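Local coordinates for protein restriction endonuclease THAI (Thermoplasma acidophilum, PDB 3NDH) that acts as a restriction endonuclease, binding its specific DNA as a dimer by intercalation without base flipping and hydrolysing the strands, at residues 60-65 against 103-108; 65-70 against 90-95; 150-155 against 191-196; 162-167 against 186-191. One frame throughout, in Å; residues are numbered along the deposited sequence.

How the contacts relate
Contacts 1 and 2 lie on the DNA-binding side of the fold, both on helix 58-74, which packs against neighbouring strands 97-105 and 92-94 of one mixed sheet. Both are buried and touch the second subunit. In contact 1 polar groups grip phosphates, whereas contact 2 is a small apolar packing beside a sodium site. They meet where E63 OE1 lies 3.2 Å from D91 OD1. Contacts 3 and 4 share E191 and helices 154-164 and 186-194, with centres about 12 Å apart. Contact 3 is a buried apolar seam against strand 146-152 of the same sheet; contact 4, farther from the chain's centre, is partly buried and mixes methyls with carboxylates.

Contact 1. Residues 60-65 against 103-108; sequences SLRERI and TITGKE. With nucleotides of chain C.
R62 on helix 58-74 and T103 on strand 97-105 meet over the DNA backbone, in the helix-against-sheet core of the PD-(D/E)XK nuclease fold. R62 NH1 gives a hydrogen bond to T103 OG1 (2.9 Å), nearly in the guanidinium plane and bent to 157°. The same NH1 also donates to OP1 of DA9 in chain C at 2.6 Å, and NH2 donates to that oxygen at 2.9 Å, making a fork at the edge of the guanidinium. T105 OG1 adds a third bond to OP1 of DA9 (2.6 Å). The other phosphate oxygen, OP2, takes the backbone N of T105 at 2.8 Å, along a straighter line of 163°. One nucleotide back, OP1 of DG8 accepts both T103 N and T103 OG1, the hydroxyl at 2.8 Å. T103 OG1 therefore passes a bond onward, accepting from R62 and donating to the phosphate, which probably fixes its rotation. The reach of R62 follows from a side chain extended from CG to NE, and its CD also packs against T103 OG1. Farther out, F41 of helix 27-46 and I141 of strand 135-141 pack on R62, and V139 packs on T103. E63, the next residue along the helix, forms a salt bridge through OE2 with R50 of the second subunit. Elsewhere on the helix, away from R62, S60 OG lies 3.4 Å from DC7 O4' of chain C.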
# COMPACT_ATOMS: atom_id res chain seq x y z
N SER A 60 4.40 4.60 0.37
CA SER A 60 4.05 4.94 1.74
C SER A 60 5.27 4.80 2.65
O SER A 60 5.50 5.59 3.56
CB SER A 60 2.89 4.04 2.17
OG SER A 60 1.78 4.11 1.26
N LEU A 61 6.10 3.80 2.37
CA LEU A 61 7.32 3.61 3.12
C LEU A 61 8.41 4.64 2.76
O LEU A 61 9.10 5.17 3.62
CB LEU A 61 7.78 2.16 2.94
CG LEU A 61 8.88 1.63 3.86
CD1 LEU A 61 8.62 1.95 5.34
CD2 LEU A 61 9.05 0.13 3.66
N ARG A 62 8.57 4.93 1.47
CA ARG A 62 9.49 6.00 1.04
C ARG A 62 9.12 7.32 1.70
O ARG A 62 9.97 8.08 2.09
CB ARG A 62 9.39 6.16 -0.47
CG ARG A 62 9.97 5.02 -1.27
CD ARG A 62 9.63 5.27 -2.73
NE ARG A 62 10.04 4.20 -3.61
CZ ARG A 62 9.51 3.99 -4.82
NH1 ARG A 62 8.55 4.77 -5.25
NH2 ARG A 62 9.94 2.99 -5.56
N GLU A 63 7.82 7.58 1.83
CA GLU A 63 7.35 8.81 2.48
C GLU A 63 7.84 8.89 3.91
O GLU A 63 8.30 9.95 4.35
CB GLU A 63 5.83 8.85 2.45
CG GLU A 63 5.20 10.10 3.06
CD GLU A 63 3.79 9.78 3.48
OE1 GLU A 63 2.96 9.33 2.63
OE2 GLU A 63 3.51 9.92 4.69
N ARG A 64 7.79 7.77 4.64
CA ARG A 64 8.32 7.74 6.00
C ARG A 64 9.79 8.15 6.06
O ARG A 64 10.21 8.86 6.95
CB ARG A 64 8.18 6.34 6.62
CG ARG A 64 6.80 5.98 7.00
CD ARG A 64 6.79 4.85 8.03
NE ARG A 64 5.51 4.21 8.03
CZ ARG A 64 5.32 2.90 7.97
NH1 ARG A 64 6.35 2.07 7.96
NH2 ARG A 64 4.09 2.44 7.96
N ILE A 65 10.55 7.67 5.08
CA ILE A 65 11.97 7.97 4.98
C ILE A 65 12.19 9.47 4.77
O ILE A 65 13.08 10.09 5.39
CB ILE A 65 12.65 7.14 3.87
CG1 ILE A 65 12.69 5.67 4.29
CG2 ILE A 65 14.05 7.64 3.57
CD1 ILE A 65 12.90 4.64 3.17
N THR A 103 6.84 10.11 -4.99
CA THR A 103 7.97 9.35 -5.49
C THR A 103 7.57 8.68 -6.80
O THR A 103 6.41 8.28 -7.01
CB THR A 103 8.45 8.32 -4.44
OG1 THR A 103 7.50 7.25 -4.30
CG2 THR A 103 8.73 9.01 -3.08
N ILE A 104 8.55 8.55 -7.69
CA ILE A 104 8.29 8.05 -9.03
C ILE A 104 9.58 7.50 -9.62
O ILE A 104 10.64 8.13 -9.49
CB ILE A 104 7.66 9.17 -9.92
CG1 ILE A 104 7.18 8.63 -11.26
CG2 ILE A 104 8.63 10.32 -10.13
CD1 ILE A 104 5.92 7.84 -11.16
N THR A 105 9.47 6.33 -10.24
CA THR A 105 10.60 5.67 -10.89
C THR A 105 10.51 5.80 -12.40
O THR A 105 9.45 5.60 -13.00
CB THR A 105 10.68 4.20 -10.48
OG1 THR A 105 10.77 4.10 -9.06
CG2 THR A 105 11.91 3.55 -11.07
N GLY A 106 11.64 6.09 -13.03
CA GLY A 106 11.69 6.12 -14.50
C GLY A 106 12.80 7.01 -14.98
O GLY A 106 13.37 7.76 -14.20
N LYS A 107 13.12 6.92 -16.27
CA LYS A 107 14.14 7.78 -16.90
C LYS A 107 13.77 9.25 -16.70
O LYS A 107 14.62 10.08 -16.37
CB LYS A 107 14.24 7.45 -18.40
CG LYS A 107 15.24 8.29 -19.20
CD LYS A 107 15.04 8.08 -20.69
CE LYS A 107 15.94 9.00 -21.52
NZ LYS A 107 15.58 10.44 -21.39
N GLU A 108 12.51 9.57 -16.93
CA GLU A 108 11.95 10.82 -16.44
C GLU A 108 10.61 10.52 -15.76
O GLU A 108 9.94 9.54 -16.12
CB GLU A 108 11.76 11.84 -17.56
CG GLU A 108 13.06 12.38 -18.17
CD GLU A 108 13.83 13.33 -17.26
OE1 GLU A 108 13.40 13.58 -16.11
OE2 GLU A 108 14.88 13.83 -17.70
P DA C 9 7.25 4.00 -8.60
OP1 DA C 9 8.47 4.10 -7.75
OP2 DA C 9 7.09 4.93 -9.76
O5' DA C 9 7.13 2.50 -9.14
C5' DA C 9 6.83 1.43 -8.23
C4' DA C 9 6.49 0.15 -8.98
O4' DA C 9 5.24 0.30 -9.69
C3' DA C 9 7.51 -0.31 -10.02
O3' DA C 9 7.57 -1.75 -10.01
C2' DA C 9 6.91 0.21 -11.32
C1' DA C 9 5.43 -0.01 -11.07
N9 DA C 9 4.53 0.85 -11.84
C8 DA C 9 4.58 2.21 -11.94
N7 DA C 9 3.61 2.73 -12.66
C5 DA C 9 2.88 1.63 -13.08
C6 DA C 9 1.72 1.50 -13.86
N6 DA C 9 1.05 2.53 -14.38
N1 DA C 9 1.26 0.25 -14.10
C2 DA C 9 1.91 -0.79 -13.57
N3 DA C 9 3.01 -0.80 -12.82
C4 DA C 9 3.45 0.45 -12.60
P DG C 8 3.83 7.80 -4.05
OP1 DG C 8 5.08 8.49 -3.65
OP2 DG C 8 2.73 8.58 -4.68
O5' DG C 8 4.22 6.60 -5.03
C5' DG C 8 3.32 6.15 -6.05
C4' DG C 8 3.91 4.93 -6.73
O4' DG C 8 2.88 4.20 -7.46
C3' DG C 8 5.03 5.19 -7.75
O3' DG C 8 5.96 4.10 -7.63
C2' DG C 8 4.27 5.17 -9.07
C1' DG C 8 3.29 4.04 -8.81
N9 DG C 8 2.09 4.05 -9.64
C8 DG C 8 1.37 5.14 -10.07
N7 DG C 8 0.32 4.81 -10.77
C5 DG C 8 0.35 3.42 -10.81
C6 DG C 8 -0.53 2.49 -11.43
O6 DG C 8 -1.54 2.72 -12.11
N1 DG C 8 -0.13 1.18 -11.20
C2 DG C 8 0.98 0.81 -10.48
N2 DG C 8 1.20 -0.51 -10.36
N3 DG C 8 1.81 1.66 -9.92
C4 DG C 8 1.44 2.94 -10.12
P DC C 7 -0.79 9.87 -1.07
OP1 DC C 7 0.21 10.73 -0.45
OP2 DC C 7 -1.55 10.35 -2.26
O5' DC C 7 -0.10 8.48 -1.45
C5' DC C 7 0.95 7.96 -0.65
C4' DC C 7 1.38 6.63 -1.22
O4' DC C 7 0.25 5.74 -1.24
C3' DC C 7 1.85 6.66 -2.67
O3' DC C 7 3.24 7.07 -2.73
C2' DC C 7 1.65 5.21 -3.09
C1' DC C 7 0.52 4.70 -2.17
N1 DC C 7 -0.74 4.35 -2.86
C2 DC C 7 -1.00 3.01 -3.14
O2 DC C 7 -0.22 2.14 -2.70
N3 DC C 7 -2.09 2.68 -3.87
C4 DC C 7 -2.92 3.63 -4.29
N4 DC C 7 -3.95 3.26 -5.06
C5 DC C 7 -2.73 5.00 -3.95
C6 DC C 7 -1.64 5.32 -3.24

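Contact 2. Residues 65-70 against 90-95; sequences IISSLL and IDVKLF. With NA (sodium ion), chain E; nucleotides of chain C.
V92 of strand 92-94 fits between S67 and L70, one helical turn apart on helix 58-74. Its CG1 meets L70 CD1 at 4.0 Å and also flanks S67 OG, while CG2 packs on S67 and V92 CB lies 3.7 Å from S67 OG. A chi1 of 68°, with CG2 anti to the backbone N, sets both methyls against the helix. L94, also directed toward the helix, lies beside L70 without close contact. V79 backs V92, L70 and L94 alike, and helix 19-25 covers L70 and L94 through L20. S67 OG also makes a weak hydrogen bond to E63 O. With an alanine in place of V92, L70 CD1 would probably lose its apolar partner and S67 OG would keep only the CB contact, opening a gap between helix and strand. D91 and V92 face I99 as a classic beta bulge, beyond which D91 turns to the DNA. Its OD2 binds the sodium ion at 2.4 Å, joined by OP1 of DC7 in chain C, three waters and I101 O. D91 OD1 forms a salt bridge with R50 of the second subunit. This shared cation is consistent with the metal site of PD-(D/E)XK nucleases, here occupied by sodium.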
# COMPACT_ATOMS: atom_id res chain seq x y z
N ILE A 65 10.55 7.67 5.08
CA ILE A 65 11.97 7.97 4.98
C ILE A 65 12.19 9.47 4.77
O ILE A 65 13.08 10.09 5.39
CB ILE A 65 12.65 7.14 3.87
CG1 ILE A 65 12.69 5.67 4.29
CG2 ILE A 65 14.05 7.64 3.57
CD1 ILE A 65 12.90 4.64 3.17
N ILE A 66 11.39 10.08 3.91
CA ILE A 66 11.53 11.51 3.65
C ILE A 66 11.08 12.32 4.85
O ILE A 66 11.75 13.28 5.25
CB ILE A 66 10.79 11.93 2.36
CG1 ILE A 66 11.37 11.21 1.12
CG2 ILE A 66 10.80 13.44 2.17
CD1 ILE A 66 12.85 11.49 0.86
N SER A 67 9.95 11.95 5.47
CA SER A 67 9.55 12.65 6.70
C SER A 67 10.62 12.56 7.79
O SER A 67 10.83 13.49 8.56
CB SER A 67 8.24 12.11 7.23
OG SER A 67 7.18 12.33 6.29
N SER A 68 11.28 11.41 7.85
CA SER A 68 12.34 11.18 8.82
C SER A 68 13.58 12.03 8.56
O SER A 68 14.28 12.43 9.50
CB SER A 68 12.71 9.71 8.87
OG SER A 68 11.60 8.95 9.32
N LEU A 69 13.84 12.36 7.29
CA LEU A 69 14.89 13.33 6.98
C LEU A 69 14.56 14.69 7.57
O LEU A 69 15.42 15.36 8.10
CB LEU A 69 15.09 13.43 5.46
CG LEU A 69 16.18 14.37 4.98
CD1 LEU A 69 17.55 13.85 5.36
CD2 LEU A 69 16.03 14.56 3.47
N LEU A 70 13.30 15.09 7.47
CA LEU A 70 12.88 16.36 8.07
C LEU A 70 13.03 16.32 9.58
O LEU A 70 13.51 17.27 10.17
CB LEU A 70 11.43 16.68 7.73
CG LEU A 70 11.06 16.70 6.25
CD1 LEU A 70 9.60 17.05 6.06
CD2 LEU A 70 11.96 17.64 5.46
N ILE A 90 -1.60 16.15 1.58
CA ILE A 90 -0.68 16.51 2.63
C ILE A 90 -0.20 15.25 3.33
O ILE A 90 -1.00 14.45 3.79
CB ILE A 90 -1.33 17.46 3.65
CG1 ILE A 90 -1.93 18.72 2.99
CG2 ILE A 90 -0.31 17.83 4.72
CD1 ILE A 90 -2.75 19.55 3.96
N ASP A 91 1.11 15.08 3.41
CA ASP A 91 1.71 13.94 4.06
C ASP A 91 2.37 14.24 5.39
O ASP A 91 2.47 13.36 6.23
CB ASP A 91 2.72 13.32 3.11
CG ASP A 91 2.06 12.68 1.92
OD1 ASP A 91 1.11 11.88 2.09
OD2 ASP A 91 2.45 12.98 0.78
N VAL A 92 2.80 15.48 5.58
CA VAL A 92 3.59 15.88 6.73
C VAL A 92 3.53 17.40 6.80
O VAL A 92 3.23 18.05 5.80
CB VAL A 92 5.05 15.33 6.58
CG1 VAL A 92 5.81 16.00 5.43
CG2 VAL A 92 5.82 15.41 7.89
N LYS A 93 3.73 17.95 7.99
CA LYS A 93 3.87 19.38 8.14
C LYS A 93 5.20 19.68 8.78
O LYS A 93 5.70 18.91 9.61
CB LYS A 93 2.73 19.99 8.97
CG LYS A 93 1.35 19.67 8.45
CD LYS A 93 0.32 20.27 9.38
CE LYS A 93 -1.06 19.96 8.89
NZ LYS A 93 -2.12 20.55 9.78
N LEU A 94 5.76 20.82 8.39
CA LEU A 94 7.06 21.27 8.85
C LEU A 94 6.86 22.69 9.39
O LEU A 94 6.48 23.59 8.65
CB LEU A 94 8.06 21.27 7.69
CG LEU A 94 9.48 21.78 7.96
CD1 LEU A 94 10.17 20.98 9.08
CD2 LEU A 94 10.27 21.67 6.66
N PHE A 95 7.09 22.85 10.70
CA PHE A 95 6.74 24.09 11.40
C PHE A 95 5.32 24.52 11.04
O PHE A 95 5.06 25.71 10.86
CB PHE A 95 7.74 25.22 11.12
CG PHE A 95 9.14 24.93 11.62
CD1 PHE A 95 9.56 25.38 12.86
CD2 PHE A 95 10.04 24.22 10.83
CE1 PHE A 95 10.85 25.12 13.32
CE2 PHE A 95 11.33 23.97 11.27
CZ PHE A 95 11.74 24.42 12.51
NA NA E . 2.18 11.69 -1.21
P DC C 7 -0.79 9.87 -1.07
OP1 DC C 7 0.21 10.73 -0.45
OP2 DC C 7 -1.55 10.35 -2.26
O5' DC C 7 -0.10 8.48 -1.45
C5' DC C 7 0.95 7.96 -0.65
C4' DC C 7 1.38 6.63 -1.22
O4' DC C 7 0.25 5.74 -1.24
C3' DC C 7 1.85 6.66 -2.67
O3' DC C 7 3.24 7.07 -2.73
C2' DC C 7 1.65 5.21 -3.09
C1' DC C 7 0.52 4.70 -2.17
N1 DC C 7 -0.74 4.35 -2.86
C2 DC C 7 -1.00 3.01 -3.14
O2 DC C 7 -0.22 2.14 -2.70
N3 DC C 7 -2.09 2.68 -3.87
C4 DC C 7 -2.92 3.63 -4.29
N4 DC C 7 -3.95 3.26 -5.06
C5 DC C 7 -2.73 5.00 -3.95
C6 DC C 7 -1.64 5.32 -3.24
O HOH W 1 0.99 13.68 -1.87
O HOH W 2 3.49 10.07 0.04
O HOH W 3 1.43 10.66 -3.40

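Contact 3. Residues 150-155 against 191-196; sequences YYIPDY and EIMTDE
I152 and I192 bring the two backbones closest, their CA atoms 6.7 Å apart where the end of strand 146-152 faces the C-terminal part of helix 186-194. The strand carries Y150 and I152 on the same face, turned to the helix; P153 then takes the N-cap position of helix 154-164. I152 lies across I192 at about a right angle. Its CG2, anti to the backbone N, rests 3.8 Å from I192 CB and also near the carbonyl oxygen I192 O, which is hydrogen-bonded to T198 OG1. The other branch of I152 runs on so that CD1 touches M193 CG at 4.0 Å. M193 bends at its thioether (chi3 69°), which carries the methyl CE over one face of the Y150 ring. This is a CH-pi contact, CE standing 3.7 Å from the ring centroid and 20° off the normal, displaced toward CE2 and CZ. The sulfur SD lies farther up above the same face, 5.2 Å from the centroid, in a Met-aromatic contact. P109 and L138 also pack on M193. An alanine in place of Y150 would remove the ring and probably leave M193 CE without its aromatic face, free to turn. Beyond these side chains D195 forms a salt bridge with R159 of helix 154-164, tying the end of the segment to that helix. No hydrogen bond crosses between the segments: the seam is held by apolar packing together with the CH-pi and Met-aromatic contact of M193 on Y150.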
# COMPACT_ATOMS: atom_id res chain seq x y z
N TYR A 150 13.56 16.79 -5.47
CA TYR A 150 13.18 18.14 -5.86
C TYR A 150 12.26 18.76 -4.83
O TYR A 150 11.32 18.11 -4.36
CB TYR A 150 12.43 18.11 -7.19
CG TYR A 150 13.28 17.67 -8.35
CD1 TYR A 150 13.80 18.60 -9.24
CD2 TYR A 150 13.58 16.33 -8.56
CE1 TYR A 150 14.59 18.21 -10.30
CE2 TYR A 150 14.39 15.94 -9.61
CZ TYR A 150 14.87 16.88 -10.48
OH TYR A 150 15.66 16.48 -11.54
N TYR A 151 12.55 20.01 -4.49
CA TYR A 151 11.66 20.87 -3.72
C TYR A 151 11.00 21.83 -4.70
O TYR A 151 11.66 22.68 -5.28
CB TYR A 151 12.42 21.65 -2.63
CG TYR A 151 11.70 22.85 -2.05
CD1 TYR A 151 10.32 22.85 -1.84
CD2 TYR A 151 12.41 24.00 -1.72
CE1 TYR A 151 9.67 23.97 -1.33
CE2 TYR A 151 11.77 25.11 -1.20
CZ TYR A 151 10.40 25.07 -1.01
OH TYR A 151 9.75 26.19 -0.50
N ILE A 152 9.70 21.64 -4.90
CA ILE A 152 8.92 22.42 -5.85
C ILE A 152 7.93 23.26 -5.04
O ILE A 152 6.92 22.74 -4.58
CB ILE A 152 8.19 21.50 -6.85
CG1 ILE A 152 9.20 20.56 -7.56
CG2 ILE A 152 7.46 22.35 -7.87
CD1 ILE A 152 8.60 19.51 -8.46
N PRO A 153 8.25 24.54 -4.82
CA PRO A 153 7.36 25.39 -4.03
C PRO A 153 5.94 25.45 -4.58
O PRO A 153 5.72 25.35 -5.78
CB PRO A 153 8.03 26.77 -4.11
CG PRO A 153 9.46 26.50 -4.42
CD PRO A 153 9.46 25.25 -5.26
N ASP A 154 4.98 25.62 -3.68
CA ASP A 154 3.59 25.85 -4.08
C ASP A 154 3.46 26.95 -5.15
O ASP A 154 2.69 26.82 -6.09
CB ASP A 154 2.68 26.15 -2.88
CG ASP A 154 3.17 27.27 -1.97
OD1 ASP A 154 4.18 27.94 -2.22
OD2 ASP A 154 2.52 27.44 -0.90
N TYR A 155 4.23 28.02 -5.03
CA TYR A 155 4.09 29.14 -5.98
C TYR A 155 4.61 28.79 -7.38
O TYR A 155 4.13 29.33 -8.38
CB TYR A 155 4.73 30.43 -5.44
CG TYR A 155 6.14 30.33 -4.92
CD1 TYR A 155 7.23 30.38 -5.78
CD2 TYR A 155 6.40 30.21 -3.56
CE1 TYR A 155 8.52 30.31 -5.30
CE2 TYR A 155 7.69 30.12 -3.08
CZ TYR A 155 8.75 30.17 -3.96
OH TYR A 155 10.04 30.09 -3.48
N GLU A 191 7.67 21.12 -16.48
CA GLU A 191 7.75 22.55 -16.23
C GLU A 191 7.94 22.88 -14.74
O GLU A 191 8.78 23.71 -14.41
CB GLU A 191 6.53 23.26 -16.83
CG GLU A 191 6.60 23.31 -18.36
CD GLU A 191 5.40 23.96 -19.01
OE1 GLU A 191 4.66 24.68 -18.32
OE2 GLU A 191 5.21 23.80 -20.23
N ILE A 192 7.20 22.23 -13.84
CA ILE A 192 7.42 22.51 -12.41
C ILE A 192 8.78 22.00 -11.90
O ILE A 192 9.37 22.60 -11.01
CB ILE A 192 6.25 22.03 -11.51
CG1 ILE A 192 6.10 20.51 -11.47
CG2 ILE A 192 4.94 22.71 -11.97
CD1 ILE A 192 5.07 20.05 -10.48
N MET A 193 9.27 20.91 -12.47
CA MET A 193 10.58 20.36 -12.05
C MET A 193 11.76 21.22 -12.47
O MET A 193 12.79 21.25 -11.78
CB MET A 193 10.76 18.94 -12.59
CG MET A 193 9.88 17.91 -11.93
SD MET A 193 10.17 16.28 -12.62
CE MET A 193 11.81 15.93 -12.00
N THR A 194 11.61 21.92 -13.59
CA THR A 194 12.72 22.68 -14.19
C THR A 194 12.66 24.19 -13.97
O THR A 194 13.58 24.91 -14.38
CB THR A 194 12.86 22.35 -15.69
OG1 THR A 194 11.65 22.67 -16.37
CG2 THR A 194 13.20 20.87 -15.89
N ASP A 195 11.61 24.69 -13.32
CA ASP A 195 11.53 26.10 -12.95
C ASP A 195 12.78 26.51 -12.20
O ASP A 195 13.29 25.75 -11.38
CB ASP A 195 10.29 26.36 -12.08
CG ASP A 195 9.98 27.84 -11.91
OD1 ASP A 195 10.66 28.54 -11.13
OD2 ASP A 195 9.01 28.30 -12.53
N GLU A 196 13.26 27.73 -12.46
CA GLU A 196 14.44 28.26 -11.79
C GLU A 196 14.30 28.24 -10.26
O GLU A 196 15.29 28.05 -9.56
CB GLU A 196 14.73 29.69 -12.28
CG GLU A 196 16.12 30.20 -11.97
CD GLU A 196 16.31 30.69 -10.54
OE1 GLU A 196 15.33 31.18 -9.92
OE2 GLU A 196 17.45 30.59 -10.03

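Contact 4. Residues 162-167 against 186-191; sequences DEIGKD and NEALKE
I164, the last residue of helix 154-164, reaches across to A188 and E191 of helix 186-194, and these are the residues that make the contact. Along the second helix, N186 comes first and looks elsewhere, its OD1 accepting a hydrogen bond from G111 N. E187 follows with its CB directed at the other segment, and its carboxylate lies near that of E191. A188 supplies a single methyl: its CB lies 4.0 Å from I164 CD1. That methyl of I164 is carried there with CG1 set between its backbone N and carbonyl carbon (chi1 72°). Y169 of helix 166-169 packs on both I164 and A188. K190 NZ can bridge to E187 OE2 at 3.2 Å, though both side chains have a second conformer and the bridge is doubtful. A turn after E187, E191 extends its side chain so that OE1 comes to 4.0 Å from I164 CG2, the side chains crossing at a slant, while K168 and I160 also touch E191. Past I164 the chain turns at G165, whose positive phi of 86° ends one helix and whose position caps the next; a side chain at these angles would strike the preceding carbonyl oxygen. The interface is thus small, one isoleucine set against a methyl and a carboxylate. E163 OE1 lies 5.3 Å from E191 OE1, a like-charge approach probably slightly unfavourable if both are ionised; with no hydrogen bond between the segments, the hold rests on van der Waals contact of I164.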
# COMPACT_ATOMS: atom_id res chain seq x y z
N ASP A 162 -1.52 28.46 -13.49
CA ASP A 162 -2.10 29.72 -13.95
C ASP A 162 -1.82 29.95 -15.43
O ASP A 162 -2.66 30.47 -16.15
CB ASP A 162 -1.55 30.88 -13.11
CG ASP A 162 -2.15 30.94 -11.70
OD1 ASP A 162 -3.10 30.20 -11.40
OD2 ASP A 162 -1.66 31.76 -10.89
N GLU A 163 -0.64 29.57 -15.89
CA GLU A 163 -0.22 29.82 -17.27
C GLU A 163 -0.84 28.90 -18.30
O GLU A 163 -1.14 29.34 -19.40
CB GLU A 163 1.30 29.71 -17.38
CG GLU A 163 1.99 30.90 -16.77
CD GLU A 163 3.48 30.74 -16.65
OE1 GLU A 163 3.97 29.60 -16.52
OE2 GLU A 163 4.17 31.76 -16.67
N ILE A 164 -1.02 27.63 -17.96
CA ILE A 164 -1.47 26.64 -18.94
C ILE A 164 -2.92 26.22 -18.73
O ILE A 164 -3.57 25.71 -19.64
CB ILE A 164 -0.52 25.41 -19.01
CG1 ILE A 164 -0.64 24.51 -17.77
CG2 ILE A 164 0.93 25.86 -19.21
CD1 ILE A 164 0.23 23.26 -17.84
N GLY A 165 -3.43 26.44 -17.52
CA GLY A 165 -4.81 26.10 -17.21
C GLY A 165 -5.02 24.66 -16.77
O GLY A 165 -4.22 23.77 -17.07
N LYS A 166 -6.14 24.43 -16.09
CA LYS A 166 -6.52 23.12 -15.56
C LYS A 166 -6.56 22.02 -16.61
O LYS A 166 -6.19 20.88 -16.35
CB LYS A 166 -7.89 23.20 -14.85
CG LYS A 166 -9.07 23.53 -15.77
CD LYS A 166 -10.37 23.72 -15.00
CE LYS A 166 -11.50 24.13 -15.93
NZ LYS A 166 -11.53 25.58 -16.17
N ASP A 167 -7.02 22.35 -17.82
CA ASP A 167 -7.23 21.32 -18.83
C ASP A 167 -5.92 20.79 -19.43
O ASP A 167 -5.90 19.68 -19.99
CB ASP A 167 -8.19 21.82 -19.91
CG ASP A 167 -9.57 22.14 -19.34
OD1 ASP A 167 -10.22 21.22 -18.82
OD2 ASP A 167 -10.01 23.30 -19.44
N ASN A 186 2.38 15.32 -18.21
CA ASN A 186 3.82 15.19 -18.26
C ASN A 186 4.50 16.54 -18.59
O ASN A 186 5.57 16.83 -18.07
CB ASN A 186 4.23 14.03 -19.18
CG ASN A 186 3.83 12.66 -18.60
OD1 ASN A 186 3.69 12.48 -17.39
ND2 ASN A 186 3.63 11.70 -19.49
N GLU A 187 3.84 17.36 -19.40
CA GLU A 187 4.34 18.70 -19.70
C GLU A 187 4.32 19.62 -18.47
O GLU A 187 5.27 20.37 -18.24
CB GLU A 187 3.53 19.32 -20.84
CG GLU A 187 4.06 20.66 -21.31
CD GLU A 187 5.51 20.60 -21.74
OE1 GLU A 187 5.92 19.56 -22.31
OE2 GLU A 187 6.25 21.59 -21.53
N ALA A 188 3.24 19.57 -17.69
CA ALA A 188 3.17 20.35 -16.44
C ALA A 188 4.25 19.91 -15.45
O ALA A 188 4.91 20.75 -14.83
CB ALA A 188 1.80 20.22 -15.80
N LEU A 189 4.45 18.60 -15.33
CA LEU A 189 5.45 18.05 -14.43
C LEU A 189 6.85 18.50 -14.82
O LEU A 189 7.63 18.93 -13.97
CB LEU A 189 5.37 16.53 -14.41
CG LEU A 189 6.30 15.82 -13.44
CD1 LEU A 189 6.07 16.34 -12.02
CD2 LEU A 189 6.10 14.33 -13.52
N LYS A 190 7.18 18.42 -16.10
CA LYS A 190 8.50 18.82 -16.55
C LYS A 190 8.72 20.32 -16.30
O LYS A 190 9.81 20.74 -15.91
CB LYS A 190 8.70 18.39 -18.01
CG LYS A 190 9.67 19.19 -18.85
CD LYS A 190 9.30 19.07 -20.33
CE LYS A 190 9.85 20.22 -21.13
NZ LYS A 190 9.29 21.52 -20.66
N GLU A 191 7.67 21.12 -16.48
CA GLU A 191 7.75 22.55 -16.23
C GLU A 191 7.94 22.88 -14.74
O GLU A 191 8.78 23.71 -14.41
CB GLU A 191 6.53 23.26 -16.83
CG GLU A 191 6.60 23.31 -18.36
CD GLU A 191 5.40 23.96 -19.01
OE1 GLU A 191 4.66 24.68 -18.32
OE2 GLU A 191 5.21 23.80 -20.23